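Local atomic coordinates of phosphoribosylaminoimidazole-succinocarboxamide synthase (Thermotoga maritima, PDB entry 1KUT), a protein that catalyses the ATP-dependent joining of L-aspartate to a carboxyaminoimidazole ribonucleotide, giving SAICAR in the de novo purine pathway. Residues S41-T47 / Y66-L72; M79-E83 / G134-K138; A147-T152 / I169-F173. One frame throughout, in Å; residues are numbered along the deposited sequence.

Contact 1 (S41-T47 / Y66-L72); sequences SICAETT and YIPPRTL
Ala44 presses its methyl against the backbone of the 66-72 hairpin, with CB 3.6 Å from CA of Arg70 and the carbonyl carbon of the same residue almost as near. One helical turn earlier, Ser41 brings its own backbone up to the hairpin: its CA approaches O of Pro69 at 3.2 Å in a CA-H...O contact, while OG lies beside the CB atoms of Pro69 and Arg70. The third large share belongs to Tyr66. Its CG is anti to the backbone N (chi1 172°), and the ring comes up to the helix at Ala44 and Glu45. CA of Glu45 stands over one face, 4.3 Å from the ring centroid and displaced toward the rim, a CH-pi contact; N of Pro68 covers the opposite face, over its centre. The hydroxyl fixes the ring at its far end, because Tyr66 OH donates to O of Pro69 at 2.6 Å from above that carbonyl's plane. This side-chain bond spans the turn, whose Pro68-Pro69 peptide is cis, and the same oxygen receives both the hydroxyl and the CA-H of Ser41. No conventional hydrogen bond crosses between the segments. Farther along the helix, Thr47 and Ala44 meet Leu72, whose CD2 is 3.7 Å from CG2 of Thr47 and whose CD1 is near O of Ala44. The charged ends of Glu45 and Arg70 have partners elsewhere: Glu45 pairs with Arg225, and Arg70 with Glu20 and Asp23. The arrangement packs one side of helix 39-55 against the hairpin of strands 63-67 and 71-74 in the five-stranded antiparallel sheet. Phe21 of strand 16-21 continues the apolar surface beside Ala44 and Thr47, while helix 214-229 covers Ile42, Cys43 and Thr46 on the helix.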
ATOM      1  N   SER B  41     -19.873  24.724 -11.162  1.00 27.24           N
ATOM      2  CA  SER B  41     -21.042  24.408 -11.981  1.00 26.39           C
ATOM      3  C   SER B  41     -20.675  23.380 -13.039  1.00 25.76           C
ATOM      4  O   SER B  41     -21.456  22.486 -13.366  1.00 25.57           O
ATOM      5  CB  SER B  41     -21.539  25.682 -12.657  1.00 26.80           C
ATOM      6  OG  SER B  41     -21.531  26.758 -11.724  1.00 28.43           O
ATOM      7  N   ILE B  42     -19.468  23.525 -13.572  1.00 25.15           N
ATOM      8  CA  ILE B  42     -18.950  22.637 -14.599  1.00 24.63           C
ATOM      9  C   ILE B  42     -18.806  21.221 -14.049  1.00 24.04           C
ATOM     10  O   ILE B  42     -19.279  20.266 -14.653  1.00 23.35           O
ATOM     11  CB  ILE B  42     -17.573  23.165 -15.117  1.00 24.63           C
ATOM     12  CG1 ILE B  42     -17.816  24.240 -16.182  1.00 24.98           C
ATOM     13  CG2 ILE B  42     -16.716  22.028 -15.645  1.00 24.56           C
ATOM     14  CD1 ILE B  42     -16.557  24.870 -16.739  1.00 24.71           C
ATOM     15  N   CYS B  43     -18.168  21.099 -12.890  1.00 23.49           N
ATOM     16  CA  CYS B  43     -17.952  19.791 -12.283  1.00 23.13           C
ATOM     17  C   CYS B  43     -19.261  19.150 -11.807  1.00 22.42           C
ATOM     18  O   CYS B  43     -19.463  17.946 -11.965  1.00 22.47           O
ATOM     19  CB  CYS B  43     -16.943  19.914 -11.133  1.00 23.32           C
ATOM     20  SG  CYS B  43     -15.209  20.212 -11.704  1.00 25.50           S
ATOM     21  N   ALA B  44     -20.154  19.956 -11.246  1.00 21.69           N
ATOM     22  CA  ALA B  44     -21.431  19.446 -10.777  1.00 21.21           C
ATOM     23  C   ALA B  44     -22.153  18.794 -11.941  1.00 20.97           C
ATOM     24  O   ALA B  44     -22.617  17.658 -11.839  1.00 21.11           O
ATOM     25  CB  ALA B  44     -22.285  20.583 -10.191  1.00 20.87           C
ATOM     26  N   GLU B  45     -22.234  19.499 -13.063  1.00 20.48           N
ATOM     27  CA  GLU B  45     -22.930  18.941 -14.216  1.00 20.20           C
ATOM     28  C   GLU B  45     -22.254  17.734 -14.876  1.00 19.53           C
ATOM     29  O   GLU B  45     -22.937  16.793 -15.274  1.00 19.14           O
ATOM     30  CB  GLU B  45     -23.191  20.024 -15.259  1.00 20.42           C
ATOM     31  CG  GLU B  45     -23.948  19.525 -16.463  1.00 20.98           C
ATOM     32  CD  GLU B  45     -24.201  20.624 -17.477  1.00 22.58           C
ATOM     33  OE1 GLU B  45     -24.777  20.317 -18.551  1.00 22.23           O
ATOM     34  OE2 GLU B  45     -23.823  21.796 -17.191  1.00 23.16           O
ATOM     35  N   THR B  46     -20.931  17.725 -15.013  1.00 19.31           N
ATOM     36  CA  THR B  46     -20.328  16.552 -15.636  1.00 18.85           C
ATOM     37  C   THR B  46     -20.457  15.365 -14.670  1.00 17.86           C
ATOM     38  O   THR B  46     -20.596  14.232 -15.095  1.00 17.43           O
ATOM     39  CB  THR B  46     -18.849  16.800 -16.098  1.00 19.23           C
ATOM     40  OG1 THR B  46     -17.922  16.249 -15.165  1.00 20.16           O
ATOM     41  CG2 THR B  46     -18.587  18.279 -16.266  1.00 19.29           C
ATOM     42  N   THR B  47     -20.466  15.626 -13.371  1.00 17.35           N
ATOM     43  CA  THR B  47     -20.649  14.544 -12.402  1.00 16.76           C
ATOM     44  C   THR B  47     -22.037  13.929 -12.602  1.00 17.04           C
ATOM     45  O   THR B  47     -22.172  12.710 -12.706  1.00 17.37           O
ATOM     46  CB  THR B  47     -20.558  15.061 -10.940  1.00 16.37           C
ATOM     47  OG1 THR B  47     -19.234  15.538 -10.689  1.00 15.14           O
ATOM     48  CG2 THR B  47     -20.886  13.947  -9.937  1.00 15.62           C
ATOM     49  N   TYR B  66     -29.731  16.622 -10.638  1.00 21.37           N
ATOM     50  CA  TYR B  66     -28.888  17.806 -10.764  1.00 21.12           C
ATOM     51  C   TYR B  66     -29.725  19.066 -10.563  1.00 20.83           C
ATOM     52  O   TYR B  66     -30.769  19.226 -11.186  1.00 20.20           O
ATOM     53  CB  TYR B  66     -28.209  17.826 -12.140  1.00 21.10           C
ATOM     54  CG  TYR B  66     -27.460  19.106 -12.483  1.00 21.43           C
ATOM     55  CD1 TYR B  66     -26.583  19.699 -11.578  1.00 21.67           C
ATOM     56  CD2 TYR B  66     -27.604  19.701 -13.740  1.00 21.74           C
ATOM     57  CE1 TYR B  66     -25.868  20.858 -11.919  1.00 21.93           C
ATOM     58  CE2 TYR B  66     -26.898  20.842 -14.090  1.00 21.50           C
ATOM     59  CZ  TYR B  66     -26.033  21.417 -13.182  1.00 21.95           C
ATOM     60  OH  TYR B  66     -25.312  22.535 -13.555  1.00 22.37           O
ATOM     61  N   ILE B  67     -29.264  19.935  -9.665  1.00 20.88           N
ATOM     62  CA  ILE B  67     -29.944  21.190  -9.361  1.00 21.24           C
ATOM     63  C   ILE B  67     -29.004  22.306  -9.815  1.00 21.63           C
ATOM     64  O   ILE B  67     -28.159  22.777  -9.050  1.00 21.08           O
ATOM     65  CB  ILE B  67     -30.217  21.343  -7.846  1.00 20.85           C
ATOM     66  CG1 ILE B  67     -30.858  20.067  -7.282  1.00 21.11           C
ATOM     67  CG2 ILE B  67     -31.138  22.521  -7.600  1.00 21.11           C
ATOM     68  CD1 ILE B  67     -32.257  19.771  -7.791  1.00 21.49           C
ATOM     69  N   PRO B  68     -29.157  22.758 -11.071  1.00 22.63           N
ATOM     70  CA  PRO B  68     -28.308  23.819 -11.633  1.00 23.20           C
ATOM     71  C   PRO B  68     -28.225  25.002 -10.685  1.00 23.97           C
ATOM     72  O   PRO B  68     -29.185  25.310  -9.983  1.00 24.78           O
ATOM     73  CB  PRO B  68     -29.011  24.186 -12.941  1.00 23.19           C
ATOM     74  CG  PRO B  68     -29.839  22.958 -13.277  1.00 22.99           C
ATOM     75  CD  PRO B  68     -30.336  22.518 -11.923  1.00 22.75           C
ATOM     76  N   PRO B  69     -27.086  25.697 -10.661  1.00 24.37           N
ATOM     77  CA  PRO B  69     -25.877  25.454 -11.459  1.00 24.41           C
ATOM     78  C   PRO B  69     -24.800  24.509 -10.891  1.00 24.53           C
ATOM     79  O   PRO B  69     -24.153  23.786 -11.650  1.00 24.81           O
ATOM     80  CB  PRO B  69     -25.327  26.858 -11.653  1.00 24.59           C
ATOM     81  CG  PRO B  69     -25.638  27.492 -10.298  1.00 24.69           C
ATOM     82  CD  PRO B  69     -27.078  27.062 -10.094  1.00 23.88           C
ATOM     83  N   ARG B  70     -24.619  24.495  -9.574  1.00 24.74           N
ATOM     84  CA  ARG B  70     -23.562  23.688  -8.970  1.00 24.87           C
ATOM     85  C   ARG B  70     -23.961  22.827  -7.780  1.00 24.35           C
ATOM     86  O   ARG B  70     -23.136  22.565  -6.887  1.00 24.29           O
ATOM     87  CB  ARG B  70     -22.420  24.619  -8.551  1.00 26.02           C
ATOM     88  CG  ARG B  70     -22.822  25.685  -7.514  1.00 27.75           C
ATOM     89  CD  ARG B  70     -21.745  26.796  -7.408  1.00 29.60           C
ATOM     90  NE  ARG B  70     -21.320  27.048  -6.029  1.00 30.68           N
ATOM     91  CZ  ARG B  70     -20.254  27.776  -5.688  1.00 31.79           C
ATOM     92  NH1 ARG B  70     -19.497  28.331  -6.623  1.00 32.28           N
ATOM     93  NH2 ARG B  70     -19.926  27.942  -4.404  1.00 32.37           N
ATOM     94  N   THR B  71     -25.205  22.367  -7.778  1.00 23.86           N
ATOM     95  CA  THR B  71     -25.724  21.549  -6.687  1.00 23.59           C
ATOM     96  C   THR B  71     -26.256  20.190  -7.129  1.00 22.96           C
ATOM     97  O   THR B  71     -26.872  20.067  -8.181  1.00 23.40           O
ATOM     98  CB  THR B  71     -26.859  22.293  -5.951  1.00 23.79           C
ATOM     99  OG1 THR B  71     -26.304  23.414  -5.252  1.00 24.90           O
ATOM    100  CG2 THR B  71     -27.570  21.378  -4.960  1.00 23.57           C
ATOM    101  N   LEU B  72     -26.018  19.172  -6.314  1.00 22.49           N
ATOM    102  CA  LEU B  72     -26.489  17.824  -6.617  1.00 22.07           C
ATOM    103  C   LEU B  72     -27.343  17.320  -5.462  1.00 22.24           C
ATOM    104  O   LEU B  72     -26.933  17.393  -4.296  1.00 22.10           O
ATOM    105  CB  LEU B  72     -25.306  16.872  -6.800  1.00 21.28           C
ATOM    106  CG  LEU B  72     -25.020  16.306  -8.187  1.00 21.21           C
ATOM    107  CD1 LEU B  72     -25.015  17.399  -9.216  1.00 21.09           C
ATOM    108  CD2 LEU B  72     -23.692  15.589  -8.156  1.00 21.17           C
TER

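Contact 2 (M79-E83 / G134-K138); sequences MFPLE and GIATK
Ile135 puts its CG2 branch against two residues at once: that methyl lies 3.9 Å from CG of Pro81 and equally far from CD1 of Leu82. With CG2 anti to the backbone N and CG1 beside that N (chi1 -73°), the shorter branch is the one that meets the proline ring and the leucine, both crossed at a slant. Phe80 meets the loop beside it. Its CD2 approaches O of Ile135 at 3.6 Å, the oxygen lying at the ring edge near the plane, and its CE2 is 3.8 Å from CB of Ala136. No hydrogen bond joins the two segments, whose meeting is chiefly apolar. The backbone that presents Phe80, Pro81 and Leu82 is bent by an inverse gamma turn centred on Pro81. On the other side the loop is held by its helix ends: Gly134, with positive phi, terminates the preceding helix in a Schellman motif, and Thr137 is the N-cap of the next, its OG1 accepting from N of Gln140. The contact joins the linker between helices 127-132 and 138-160 to the first part of strand 78-87. Met144 of the long helix touches Phe80, Leu82 and Ala136, Leu130 of the shorter one packs on Leu82 and Ile135, and strand 105-115 adds Phe113 beside Leu82 and Ile115 beside Ile135.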
HETATM    1  N   MSE B  79     -19.945   7.507   4.449  1.00 26.11           N
HETATM    2  CA  MSE B  79     -18.715   7.374   3.669  1.00 26.30           C
HETATM    3  C   MSE B  79     -17.569   6.597   4.323  1.00 26.40           C
HETATM    4  O   MSE B  79     -17.433   6.571   5.550  1.00 26.95           O
HETATM    5  CB  MSE B  79     -18.215   8.769   3.284  1.00 26.12           C
HETATM    6  CG  MSE B  79     -19.196   9.586   2.430  1.00 26.54           C
HETATM    7 SE   MSE B  79     -19.641   8.752   0.715  1.00 26.78          SE
HETATM    8  CE  MSE B  79     -17.856   8.705  -0.048  1.00 26.16           C
ATOM      9  N   PHE B  80     -16.765   5.940   3.491  1.00 26.25           N
ATOM     10  CA  PHE B  80     -15.586   5.231   3.972  1.00 26.08           C
ATOM     11  C   PHE B  80     -14.454   6.255   3.867  1.00 25.49           C
ATOM     12  O   PHE B  80     -14.381   6.998   2.887  1.00 25.30           O
ATOM     13  CB  PHE B  80     -15.234   4.038   3.082  1.00 26.78           C
ATOM     14  CG  PHE B  80     -16.170   2.864   3.217  1.00 27.52           C
ATOM     15  CD1 PHE B  80     -17.382   2.837   2.550  1.00 27.62           C
ATOM     16  CD2 PHE B  80     -15.810   1.759   3.985  1.00 27.88           C
ATOM     17  CE1 PHE B  80     -18.219   1.721   2.642  1.00 27.73           C
ATOM     18  CE2 PHE B  80     -16.644   0.644   4.078  1.00 27.70           C
ATOM     19  CZ  PHE B  80     -17.844   0.630   3.405  1.00 27.59           C
ATOM     20  N   PRO B  81     -13.567   6.320   4.878  1.00 25.02           N
ATOM     21  CA  PRO B  81     -12.453   7.280   4.839  1.00 24.42           C
ATOM     22  C   PRO B  81     -11.447   6.727   3.835  1.00 23.75           C
ATOM     23  O   PRO B  81     -10.292   6.438   4.170  1.00 23.45           O
ATOM     24  CB  PRO B  81     -11.926   7.241   6.269  1.00 24.50           C
ATOM     25  CG  PRO B  81     -12.108   5.781   6.636  1.00 24.65           C
ATOM     26  CD  PRO B  81     -13.495   5.464   6.081  1.00 25.03           C
ATOM     27  N   LEU B  82     -11.888   6.602   2.589  1.00 23.15           N
ATOM     28  CA  LEU B  82     -11.051   5.991   1.576  1.00 22.27           C
ATOM     29  C   LEU B  82     -11.126   6.634   0.201  1.00 21.66           C
ATOM     30  O   LEU B  82     -12.140   7.223  -0.171  1.00 22.29           O
ATOM     31  CB  LEU B  82     -11.472   4.524   1.475  1.00 22.29           C
ATOM     32  CG  LEU B  82     -10.548   3.359   1.809  1.00 22.60           C
ATOM     33  CD1 LEU B  82      -9.670   3.640   3.036  1.00 22.37           C
ATOM     34  CD2 LEU B  82     -11.444   2.148   2.013  1.00 22.63           C
ATOM     35  N   GLU B  83     -10.034   6.517  -0.542  1.00 20.38           N
ATOM     36  CA  GLU B  83      -9.938   7.014  -1.905  1.00 19.19           C
ATOM     37  C   GLU B  83      -9.518   5.774  -2.691  1.00 18.19           C
ATOM     38  O   GLU B  83      -8.466   5.213  -2.445  1.00 17.49           O
ATOM     39  CB  GLU B  83      -8.885   8.116  -2.010  1.00 19.84           C
ATOM     40  CG  GLU B  83      -9.349   9.441  -1.434  1.00 21.87           C
ATOM     41  CD  GLU B  83      -8.393  10.595  -1.731  1.00 23.38           C
ATOM     42  OE1 GLU B  83      -7.819  10.636  -2.842  1.00 24.06           O
ATOM     43  OE2 GLU B  83      -8.227  11.478  -0.857  1.00 24.69           O
ATOM     44  N   GLY B 134     -10.043  -1.679  10.951  1.00 31.32           N
ATOM     45  CA  GLY B 134     -11.488  -1.693  11.053  1.00 31.26           C
ATOM     46  C   GLY B 134     -12.184  -0.677  10.164  1.00 31.07           C
ATOM     47  O   GLY B 134     -13.310  -0.259  10.464  1.00 31.65           O
ATOM     48  N   ILE B 135     -11.532  -0.273   9.078  1.00 30.41           N
ATOM     49  CA  ILE B 135     -12.127   0.702   8.150  1.00 30.04           C
ATOM     50  C   ILE B 135     -13.193   0.037   7.272  1.00 29.78           C
ATOM     51  O   ILE B 135     -14.246   0.613   7.004  1.00 29.10           O
ATOM     52  CB  ILE B 135     -11.033   1.322   7.239  1.00 29.71           C
ATOM     53  CG1 ILE B 135     -10.183   2.289   8.058  1.00 28.31           C
ATOM     54  CG2 ILE B 135     -11.667   1.998   6.007  1.00 29.35           C
ATOM     55  CD1 ILE B 135      -8.905   2.644   7.391  1.00 28.10           C
ATOM     56  N   ALA B 136     -12.901  -1.183   6.832  1.00 29.88           N
ATOM     57  CA  ALA B 136     -13.810  -1.941   5.985  1.00 30.01           C
ATOM     58  C   ALA B 136     -13.553  -3.442   6.142  1.00 30.41           C
ATOM     59  O   ALA B 136     -12.483  -3.856   6.583  1.00 30.16           O
ATOM     60  CB  ALA B 136     -13.612  -1.534   4.540  1.00 29.51           C
ATOM     61  N   THR B 137     -14.532  -4.256   5.768  1.00 30.81           N
ATOM     62  CA  THR B 137     -14.379  -5.695   5.861  1.00 31.35           C
ATOM     63  C   THR B 137     -13.852  -6.217   4.541  1.00 31.53           C
ATOM     64  O   THR B 137     -13.920  -5.536   3.514  1.00 31.83           O
ATOM     65  CB  THR B 137     -15.713  -6.397   6.157  1.00 31.60           C
ATOM     66  OG1 THR B 137     -16.488  -6.475   4.951  1.00 32.23           O
ATOM     67  CG2 THR B 137     -16.487  -5.620   7.218  1.00 31.45           C
ATOM     68  N   LYS B 138     -13.327  -7.433   4.572  1.00 31.60           N
ATOM     69  CA  LYS B 138     -12.787  -8.050   3.380  1.00 32.10           C
ATOM     70  C   LYS B 138     -13.854  -8.078   2.275  1.00 32.16           C
ATOM     71  O   LYS B 138     -13.535  -7.956   1.086  1.00 32.31           O
ATOM     72  CB  LYS B 138     -12.321  -9.464   3.724  1.00 32.56           C
ATOM     73  CG  LYS B 138     -11.048  -9.901   3.042  1.00 33.22           C
ATOM     74  CD  LYS B 138     -11.256 -10.095   1.563  1.00 34.17           C
ATOM     75  CE  LYS B 138     -10.343 -11.201   1.055  1.00 34.75           C
ATOM     76  NZ  LYS B 138     -10.530 -12.448   1.873  1.00 34.92           N
TER

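Contact 3 (A147-T152 / I169-F173); sequences AAVKIT and IKYEF
With CG anti to the carbonyl carbon in both Tyr171 (chi1 -56°) and Phe173, the two rings reach from the strand toward helix 147-152. Thr152 has OG1 beside its own backbone N (chi1 -58°), where it meets the tyrosine at the ring edge, in plane. Thr152 OG1 accepts from Tyr171 OH at 2.9 Å and is itself modelled as donating to O of Ala148, at a length that is probably too short. Ile151 slides past the ring in the opposite direction, its CG2 3.5 Å from CE1 of Tyr171, and Ala148 sets CB 3.9 Å from CD2 of that ring. Phe173 serves the earlier end of the helix segment: its CE2 lies 3.5 Å from CB of Ala147. The axes of 147-152 and 169-171 pass 9.9 Å apart, their N-to-C directions 136° apart. Helix 138-160 packs here on the antiparallel sheet that holds strands 78-87 and 164-175. Leu183 of strand 181-183 packs beside Ile151, Tyr171 and Phe173, while Val86 of strand 78-87 touches Ala148 and Thr152.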
ATOM      1  N   ALA B 147     -16.746  -2.752  -7.917  1.00 23.83           N
ATOM      2  CA  ALA B 147     -17.499  -1.611  -8.374  1.00 23.15           C
ATOM      3  C   ALA B 147     -16.548  -0.665  -9.116  1.00 22.79           C
ATOM      4  O   ALA B 147     -16.811  -0.267 -10.261  1.00 22.78           O
ATOM      5  CB  ALA B 147     -18.138  -0.919  -7.188  1.00 22.64           C
ATOM      6  N   ALA B 148     -15.438  -0.316  -8.468  1.00 22.30           N
ATOM      7  CA  ALA B 148     -14.456   0.583  -9.067  1.00 22.14           C
ATOM      8  C   ALA B 148     -14.077   0.184 -10.493  1.00 22.46           C
ATOM      9  O   ALA B 148     -14.131   1.019 -11.402  1.00 22.15           O
ATOM     10  CB  ALA B 148     -13.215   0.651  -8.198  1.00 21.50           C
ATOM     11  N   VAL B 149     -13.679  -1.075 -10.697  1.00 22.36           N
ATOM     12  CA  VAL B 149     -13.318  -1.535 -12.037  1.00 22.28           C
ATOM     13  C   VAL B 149     -14.528  -1.495 -12.983  1.00 22.56           C
ATOM     14  O   VAL B 149     -14.431  -1.005 -14.108  1.00 22.47           O
ATOM     15  CB  VAL B 149     -12.717  -2.960 -11.992  1.00 22.39           C
ATOM     16  CG1 VAL B 149     -12.619  -3.548 -13.401  1.00 21.44           C
ATOM     17  CG2 VAL B 149     -11.328  -2.897 -11.370  1.00 21.89           C
ATOM     18  N   LYS B 150     -15.668  -2.003 -12.531  1.00 22.53           N
ATOM     19  CA  LYS B 150     -16.875  -1.976 -13.353  1.00 22.78           C
ATOM     20  C   LYS B 150     -17.099  -0.548 -13.871  1.00 21.76           C
ATOM     21  O   LYS B 150     -17.199  -0.310 -15.075  1.00 21.81           O
ATOM     22  CB  LYS B 150     -18.082  -2.394 -12.515  1.00 23.82           C
ATOM     23  CG  LYS B 150     -19.409  -2.370 -13.264  1.00 25.02           C
ATOM     24  CD  LYS B 150     -19.818  -3.760 -13.704  1.00 26.17           C
ATOM     25  CE  LYS B 150     -19.875  -4.671 -12.495  1.00 26.70           C
ATOM     26  NZ  LYS B 150     -20.624  -3.978 -11.402  1.00 27.69           N
ATOM     27  N   ILE B 151     -17.179   0.391 -12.939  1.00 20.60           N
ATOM     28  CA  ILE B 151     -17.395   1.792 -13.267  1.00 19.88           C
ATOM     29  C   ILE B 151     -16.310   2.310 -14.196  1.00 19.16           C
ATOM     30  O   ILE B 151     -16.588   2.998 -15.170  1.00 18.70           O
ATOM     31  CB  ILE B 151     -17.391   2.657 -11.988  1.00 19.36           C
ATOM     32  CG1 ILE B 151     -18.608   2.331 -11.129  1.00 19.12           C
ATOM     33  CG2 ILE B 151     -17.393   4.139 -12.344  1.00 18.96           C
ATOM     34  CD1 ILE B 151     -18.549   2.969  -9.749  1.00 18.64           C
ATOM     35  N   THR B 152     -15.069   1.972 -13.883  1.00 18.97           N
ATOM     36  CA  THR B 152     -13.929   2.413 -14.669  1.00 19.04           C
ATOM     37  C   THR B 152     -14.034   1.955 -16.108  1.00 19.78           C
ATOM     38  O   THR B 152     -13.792   2.739 -17.026  1.00 19.82           O
ATOM     39  CB  THR B 152     -12.626   1.903 -14.049  1.00 18.65           C
ATOM     40  OG1 THR B 152     -12.549   2.373 -12.703  1.00 18.63           O
ATOM     41  CG2 THR B 152     -11.421   2.403 -14.820  1.00 17.98           C
ATOM     42  N   ILE B 169      -8.564   7.172 -12.530  1.00 19.72           N
ATOM     43  CA  ILE B 169      -9.645   7.895 -11.901  1.00 18.34           C
ATOM     44  C   ILE B 169      -9.705   7.474 -10.447  1.00 18.27           C
ATOM     45  O   ILE B 169      -9.341   6.357 -10.115  1.00 18.11           O
ATOM     46  CB  ILE B 169     -10.973   7.544 -12.648  1.00 18.07           C
ATOM     47  CG1 ILE B 169     -12.173   8.218 -11.989  1.00 17.06           C
ATOM     48  CG2 ILE B 169     -11.176   6.033 -12.673  1.00 17.64           C
ATOM     49  CD1 ILE B 169     -13.386   8.187 -12.846  1.00 16.99           C
ATOM     50  N   LYS B 170     -10.138   8.377  -9.576  1.00 18.37           N
ATOM     51  CA  LYS B 170     -10.253   8.078  -8.152  1.00 18.13           C
ATOM     52  C   LYS B 170     -11.726   8.099  -7.728  1.00 17.82           C
ATOM     53  O   LYS B 170     -12.483   8.981  -8.147  1.00 17.54           O
ATOM     54  CB  LYS B 170      -9.489   9.120  -7.331  1.00 18.79           C
ATOM     55  CG  LYS B 170      -9.641   8.914  -5.826  1.00 20.10           C
ATOM     56  CD  LYS B 170      -9.707  10.235  -5.072  1.00 21.60           C
ATOM     57  CE  LYS B 170     -10.862  11.114  -5.565  1.00 22.22           C
ATOM     58  NZ  LYS B 170     -11.316  12.084  -4.521  1.00 22.26           N
ATOM     59  N   TYR B 171     -12.124   7.134  -6.901  1.00 17.28           N
ATOM     60  CA  TYR B 171     -13.501   7.050  -6.396  1.00 16.88           C
ATOM     61  C   TYR B 171     -13.532   7.099  -4.870  1.00 17.57           C
ATOM     62  O   TYR B 171     -12.499   7.025  -4.199  1.00 17.56           O
ATOM     63  CB  TYR B 171     -14.163   5.734  -6.816  1.00 15.12           C
ATOM     64  CG  TYR B 171     -14.171   5.478  -8.316  1.00 14.07           C
ATOM     65  CD1 TYR B 171     -14.993   6.219  -9.169  1.00 13.44           C
ATOM     66  CD2 TYR B 171     -13.354   4.496  -8.876  1.00 13.08           C
ATOM     67  CE1 TYR B 171     -14.997   5.984 -10.539  1.00 13.01           C
ATOM     68  CE2 TYR B 171     -13.352   4.251 -10.246  1.00 12.49           C
ATOM     69  CZ  TYR B 171     -14.176   4.994 -11.063  1.00 12.36           C
ATOM     70  OH  TYR B 171     -14.207   4.730 -12.402  1.00 12.26           O
ATOM     71  N   GLU B 172     -14.745   7.229  -4.345  1.00 18.66           N
ATOM     72  CA  GLU B 172     -15.030   7.231  -2.916  1.00 19.51           C
ATOM     73  C   GLU B 172     -16.410   6.601  -2.781  1.00 19.40           C
ATOM     74  O   GLU B 172     -17.345   6.968  -3.495  1.00 18.77           O
ATOM     75  CB  GLU B 172     -14.995   8.649  -2.336  1.00 20.79           C
ATOM     76  CG  GLU B 172     -13.565   9.146  -2.054  1.00 22.95           C
ATOM     77  CD  GLU B 172     -13.510  10.557  -1.473  1.00 24.50           C
ATOM     78  OE1 GLU B 172     -14.446  10.947  -0.736  1.00 24.88           O
ATOM     79  OE2 GLU B 172     -12.514  11.274  -1.742  1.00 25.39           O
ATOM     80  N   PHE B 173     -16.516   5.622  -1.889  1.00 20.00           N
ATOM     81  CA  PHE B 173     -17.762   4.900  -1.671  1.00 20.95           C
ATOM     82  C   PHE B 173     -18.306   5.065  -0.263  1.00 22.23           C
ATOM     83  O   PHE B 173     -17.584   5.481   0.665  1.00 22.95           O
ATOM     84  CB  PHE B 173     -17.575   3.409  -1.929  1.00 19.61           C
ATOM     85  CG  PHE B 173     -17.213   3.066  -3.350  1.00 19.68           C
ATOM     86  CD1 PHE B 173     -15.896   3.182  -3.796  1.00 19.20           C
ATOM     87  CD2 PHE B 173     -18.178   2.568  -4.220  1.00 18.78           C
ATOM     88  CE1 PHE B 173     -15.536   2.805  -5.082  1.00 18.91           C
ATOM     89  CE2 PHE B 173     -17.839   2.188  -5.507  1.00 18.92           C
ATOM     90  CZ  PHE B 173     -16.496   2.308  -5.942  1.00 19.63           C
TER

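How the contacts relate
Following the chain from the N terminus, contact 1 comes first, bringing the hairpin of strands 63-67 and 71-74 round onto helix 39-55 after 18 intervening residues and so setting that helix on the first sheet. The next strand, 78-87, opens contact 2, whose segments are 50 residues apart. Contact 3 then closes the short return from helix 138-160 to strand 164-175. The three loops follow in series, neither nested nor crossed. Contact 1 stands apart, its centre about 27 Å from that of contact 2. Contacts 2 and 3 join the linker ahead of helix 138-160, and the helix itself, to neighbouring strands of the second sheet, where Phe80 N lies 3.0 Å from Phe173 O, probably hydrogen-bonded.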